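Local coordinates for Rab5 protein, putative (Plasmodium falciparum, PDB 3CLV), which is a putative Rab5 of the Ras family of small G proteins, with the P-loop fold of that family, here carrying bound guanosine-5'-diphosphate, at residues I93-I97 and F195-A199; G41-C45 and D96-T100. All blocks are in the same frame, centred on the assembly; numbering follows the deposited sequence. Where two conformers were deposited one is given.

How the contacts relate
Strand 92-99 runs through both contacts; both ranges include Asp96 and Ile97, but of these Ile97 alone touches the partner segment in both. Contact 1 packs the sheet against the C-terminal helix 191-206, in the buried core; contact 2 is the edge of the same sheet, where strand 43-50 pairs antiparallel with the last residues of strand 92-99. Their centres are about 14 Å apart, and Ile97 is the joint: its side chain meets Phe195 in contact 1, and its backbone bonds to Cys45 in contact 2. The bound guanosine-5'-diphosphate lies at the contact 2 end, about 5 Å from the side chain of Asp99, against about 11 Å from that of Ile97.

Contact 1: residues I93-I97 and F195-A199; sequences IKFDI and FYMLA
Ile93, Phe95 and Ile97 of strand 92-99, in the central sheet of the Ras-like P-loop fold, pack on Phe195, Leu198 and Ala199 of the C-terminal helix 191-206. The axes of the two short segments come within 9.8 Å, at 115° between their N-to-C directions. No hydrogen bond crosses; the contact is apolar and buried. At its centre is a T-shaped pair: the edge of the Phe195 ring points at the face of Phe95, with the planes at 72° and the centroids 5.2 Å apart. Phe195 CD1 does the touching, standing over the middle of the Phe95 ring. The CG of Phe95 lies anti to its carbonyl carbon (chi1 -66°), which sends the ring out from the strand until its far end reaches the helix backbone. There CZ lies 3.5 Å from Phe195 O, while Ala199 N lies at the ring edge, near the ring plane. That oxygen and that nitrogen already share the helical bond Ala199 N to Phe195 O, so the ring abuts a satisfied turn. Leu198 adds its CB, 3.7 Å from Phe95 CE1. Around the pair, Val49 of strand 43-50 touches both phenylalanines, and Ile121 of strand 119-125 touches Phe195 and Leu198. Ile97 approaches Phe195 from the opposite direction, its CD1 3.6 Å from Phe195 CE1. At the other end of the strand segment, Ile93 CD1 closes against Ala199, 3.8 Å from its CB and 3.4 Å from its O.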
loop_
_atom_site.group_PDB
_atom_site.type_symbol
_atom_site.label_atom_id
_atom_site.label_comp_id
_atom_site.label_asym_id
_atom_site.label_seq_id
_atom_site.Cartn_x
_atom_site.Cartn_y
_atom_site.Cartn_z
ATOM N N ILE A 93 13.375 10.786 8.952
ATOM C CA ILE A 93 12.813 9.918 7.920
ATOM C C ILE A 93 12.282 8.605 8.481
ATOM O O ILE A 93 13.035 7.791 9.031
ATOM C CB ILE A 93 13.825 9.701 6.773
ATOM C CG1 ILE A 93 14.048 11.041 6.061
ATOM C CG2 ILE A 93 13.337 8.617 5.789
ATOM C CD1 ILE A 93 15.452 11.249 5.595
ATOM N N LYS A 94 10.969 8.428 8.347
ATOM C CA LYS A 94 10.280 7.254 8.866
ATOM C C LYS A 94 9.967 6.263 7.746
ATOM O O LYS A 94 9.339 6.615 6.748
ATOM C CB LYS A 94 9.007 7.682 9.577
ATOM C CG LYS A 94 8.152 6.539 10.083
ATOM C CD LYS A 94 7.033 7.115 10.921
ATOM C CE LYS A 94 5.983 6.082 11.226
ATOM N NZ LYS A 94 5.026 6.645 12.233
ATOM N N PHE A 95 10.445 5.031 7.911
ATOM C CA PHE A 95 10.221 3.961 6.943
ATOM C C PHE A 95 9.035 3.110 7.361
ATOM O O PHE A 95 8.942 2.742 8.528
ATOM C CB PHE A 95 11.476 3.078 6.827
ATOM C CG PHE A 95 12.660 3.800 6.250
ATOM C CD1 PHE A 95 12.847 3.861 4.866
ATOM C CD2 PHE A 95 13.581 4.434 7.086
ATOM C CE1 PHE A 95 13.941 4.537 4.315
ATOM C CE2 PHE A 95 14.681 5.122 6.553
ATOM C CZ PHE A 95 14.867 5.170 5.154
ATOM N N ASP A 96 8.125 2.834 6.421
ATOM C CA ASP A 96 7.063 1.867 6.635
ATOM C C ASP A 96 7.444 0.624 5.826
ATOM O O ASP A 96 7.243 0.593 4.612
ATOM C CB ASP A 96 5.715 2.468 6.200
ATOM C CG ASP A 96 4.582 1.441 6.140
ATOM O OD1 ASP A 96 4.670 0.357 6.764
ATOM O OD2 ASP A 96 3.579 1.731 5.455
ATOM N N ILE A 97 8.006 -0.376 6.501
ATOM C CA ILE A 97 8.583 -1.548 5.831
ATOM C C ILE A 97 7.592 -2.683 5.678
ATOM O O ILE A 97 7.051 -3.184 6.666
ATOM C CB ILE A 97 9.828 -2.052 6.583
ATOM C CG1 ILE A 97 10.795 -0.877 6.799
ATOM C CG2 ILE A 97 10.525 -3.155 5.789
ATOM C CD1 ILE A 97 11.697 -1.037 8.036
ATOM N N PHE A 195 19.286 1.544 5.967
ATOM C CA PHE A 195 18.298 2.583 6.075
ATOM C C PHE A 195 18.944 3.956 6.143
ATOM O O PHE A 195 18.331 4.933 5.731
ATOM C CB PHE A 195 17.385 2.281 7.264
ATOM C CG PHE A 195 16.556 1.045 7.042
ATOM C CD1 PHE A 195 15.337 1.128 6.375
ATOM C CD2 PHE A 195 17.035 -0.209 7.428
ATOM C CE1 PHE A 195 14.583 -0.002 6.143
ATOM C CE2 PHE A 195 16.304 -1.354 7.195
ATOM C CZ PHE A 195 15.068 -1.259 6.545
ATOM N N TYR A 196 20.201 4.015 6.594
ATOM C CA TYR A 196 20.955 5.283 6.569
ATOM C C TYR A 196 21.135 5.732 5.127
ATOM O O TYR A 196 20.888 6.903 4.801
ATOM C CB TYR A 196 22.336 5.155 7.237
ATOM C CG TYR A 196 22.310 4.911 8.742
ATOM C CD1 TYR A 196 21.147 5.084 9.486
ATOM C CD2 TYR A 196 23.469 4.532 9.421
ATOM C CE1 TYR A 196 21.127 4.852 10.865
ATOM C CE2 TYR A 196 23.458 4.298 10.790
ATOM C CZ TYR A 196 22.286 4.459 11.501
ATOM O OH TYR A 196 22.282 4.242 12.865
ATOM N N MET A 197 21.556 4.791 4.281
ATOM C CA MET A 197 21.784 5.019 2.857
ATOM C C MET A 197 20.498 5.433 2.139
ATOM O O MET A 197 20.494 6.404 1.356
ATOM C CB MET A 197 22.391 3.770 2.206
ATOM C CG MET A 197 23.867 3.479 2.617
ATOM S SD MET A 197 24.560 2.034 1.767
ATOM C CE MET A 197 24.837 2.682 0.137
ATOM N N LEU A 198 19.410 4.704 2.414
ATOM C CA LEU A 198 18.092 5.044 1.875
ATOM C C LEU A 198 17.631 6.426 2.302
ATOM O O LEU A 198 17.158 7.202 1.476
ATOM C CB LEU A 198 17.039 4.013 2.297
ATOM C CG LEU A 198 17.102 2.644 1.609
ATOM C CD1 LEU A 198 16.033 1.700 2.191
ATOM C CD2 LEU A 198 16.926 2.808 0.091
ATOM N N ALA A 199 17.735 6.716 3.597
ATOM C CA ALA A 199 17.331 8.010 4.129
ATOM C C ALA A 199 18.142 9.164 3.504
ATOM O O ALA A 199 17.566 10.205 3.129
ATOM C CB ALA A 199 17.415 8.018 5.665
#

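Contact 2: residues G41-C45 and D96-T100; sequences GASFC and DIWDT
Phe44 packs beside Trp98 on one face of an antiparallel ladder, the edge of the Ras-like sheet where strand 43-50 pairs with strand 92-99. From its CB, 3.9 Å from Ile97 O, the side chain turns with CG anti to the carbonyl carbon (chi1 -45°), lies beside that of Trp98 and turns its ring edge onto the indole. CD1 comes to Trp98 CG, and CE1 ends 3.6 Å from Trp98 CD2. The pair is T-shaped, the edge of Phe44 toward the face of the five-membered ring of Trp98, planes at 71°. In the Asp96 conformer given, Trp98 NE1 donates to Asp96 OD2 at 2.9 Å in a nearly straight bond (167°), in the ring plane but reaching the carboxylate from above its plane; Asp96 OD1 there forms a salt bridge with Arg115 NE of the second subunit, an arginine that also packs on Phe44 and Trp98. Two backbone bonds join Cys45 and Ile97, Cys45 N to Ile97 O and Ile97 N to Cys45 O (2.7 Å), and Ile97 O also receives a CA-H contact from Phe44. On the other face Cys45 SG, in the conformer given, lies 3.5 Å from Ile97 CD1. Toward the strand end two waters bridge Ser43 and Asp99: one accepts from Ser43 N and donates to Asp99 O, the other links Ser43 OG with Asp99 OD2. Asp99 OD1 is held by Ala101 N. Lys9 makes a cation-pi contact with Trp98, which Tyr113 of helix 110-114 also touches; on the Cys45 and Asp99 face helix 20-29 packs, with Val24 and Thr28 on Cys45 and Lys20 on Asp99.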
loop_
_atom_site.group_PDB
_atom_site.type_symbol
_atom_site.label_atom_id
_atom_site.label_comp_id
_atom_site.label_asym_id
_atom_site.label_seq_id
_atom_site.Cartn_x
_atom_site.Cartn_y
_atom_site.Cartn_z
ATOM N N GLY A 41 0.464 -14.258 8.414
ATOM C CA GLY A 41 -0.214 -12.997 8.091
ATOM C C GLY A 41 0.731 -12.005 7.439
ATOM O O GLY A 41 1.885 -12.336 7.175
ATOM N N ALA A 42 0.249 -10.794 7.175
ATOM C CA ALA A 42 1.068 -9.744 6.563
ATOM C C ALA A 42 2.131 -9.219 7.533
ATOM O O ALA A 42 1.912 -9.169 8.754
ATOM C CB ALA A 42 0.194 -8.620 6.039
ATOM N N SER A 43 3.284 -8.843 6.983
ATOM C CA SER A 43 4.449 -8.497 7.793
ATOM C C SER A 43 4.842 -7.034 7.597
ATOM O O SER A 43 5.379 -6.680 6.544
ATOM C CB SER A 43 5.613 -9.424 7.444
ATOM O OG SER A 43 6.734 -9.190 8.270
ATOM N N PHE A 44 4.560 -6.194 8.598
ATOM C CA PHE A 44 4.910 -4.770 8.556
ATOM C C PHE A 44 5.697 -4.344 9.784
ATOM O O PHE A 44 5.528 -4.921 10.874
ATOM C CB PHE A 44 3.663 -3.876 8.543
ATOM C CG PHE A 44 2.583 -4.309 7.595
ATOM C CD1 PHE A 44 2.748 -4.178 6.214
ATOM C CD2 PHE A 44 1.366 -4.793 8.091
ATOM C CE1 PHE A 44 1.717 -4.557 5.329
ATOM C CE2 PHE A 44 0.326 -5.159 7.220
ATOM C CZ PHE A 44 0.503 -5.036 5.839
ATOM N N CYS A 45 6.516 -3.310 9.601
ATOM C CA CYS A 45 7.206 -2.658 10.714
ATOM C C CYS A 45 7.611 -1.249 10.306
ATOM O O CYS A 45 7.642 -0.912 9.129
ATOM C CB CYS A 45 8.435 -3.458 11.176
ATOM S SG CYS A 45 9.924 -3.227 10.195
ATOM N N ASP A 96 8.125 2.834 6.421
ATOM C CA ASP A 96 7.063 1.867 6.635
ATOM C C ASP A 96 7.444 0.624 5.826
ATOM O O ASP A 96 7.243 0.593 4.612
ATOM C CB ASP A 96 5.715 2.468 6.200
ATOM C CG ASP A 96 4.582 1.441 6.140
ATOM O OD1 ASP A 96 4.670 0.357 6.764
ATOM O OD2 ASP A 96 3.579 1.731 5.455
ATOM N N ILE A 97 8.006 -0.376 6.501
ATOM C CA ILE A 97 8.583 -1.548 5.831
ATOM C C ILE A 97 7.592 -2.683 5.678
ATOM O O ILE A 97 7.051 -3.184 6.666
ATOM C CB ILE A 97 9.828 -2.052 6.583
ATOM C CG1 ILE A 97 10.795 -0.877 6.799
ATOM C CG2 ILE A 97 10.525 -3.155 5.789
ATOM C CD1 ILE A 97 11.697 -1.037 8.036
ATOM N N TRP A 98 7.378 -3.089 4.430
ATOM C CA TRP A 98 6.521 -4.194 4.100
ATOM C C TRP A 98 7.404 -5.351 3.655
ATOM O O TRP A 98 7.967 -5.319 2.553
ATOM C CB TRP A 98 5.551 -3.818 2.961
ATOM C CG TRP A 98 4.541 -2.713 3.272
ATOM C CD1 TRP A 98 4.716 -1.630 4.076
ATOM C CD2 TRP A 98 3.232 -2.585 2.709
ATOM N NE1 TRP A 98 3.579 -0.854 4.090
ATOM C CE2 TRP A 98 2.656 -1.420 3.249
ATOM C CE3 TRP A 98 2.480 -3.361 1.810
ATOM C CZ2 TRP A 98 1.372 -0.994 2.908
ATOM C CZ3 TRP A 98 1.211 -2.942 1.474
ATOM C CH2 TRP A 98 0.663 -1.770 2.031
ATOM N N ASP A 99 7.481 -6.393 4.483
ATOM C CA ASP A 99 8.260 -7.595 4.154
ATOM C C ASP A 99 7.383 -8.562 3.380
ATOM O O ASP A 99 6.385 -9.048 3.907
ATOM C CB ASP A 99 8.788 -8.248 5.439
ATOM C CG ASP A 99 9.553 -9.549 5.204
ATOM O OD1 ASP A 99 9.852 -9.897 4.040
ATOM O OD2 ASP A 99 9.867 -10.229 6.226
ATOM N N THR A 100 7.749 -8.823 2.123
ATOM C CA THR A 100 6.933 -9.710 1.276
ATOM C C THR A 100 6.729 -11.077 1.952
ATOM O O THR A 100 5.665 -11.681 1.815
ATOM C CB THR A 100 7.508 -9.872 -0.154
ATOM O OG1 THR A 100 8.864 -10.320 -0.078
ATOM C CG2 THR A 100 7.472 -8.533 -0.906
HETATM O O HOH W 1 3.897 -9.945 4.275
HETATM O O HOH W 2 9.833 -9.659 9.117
#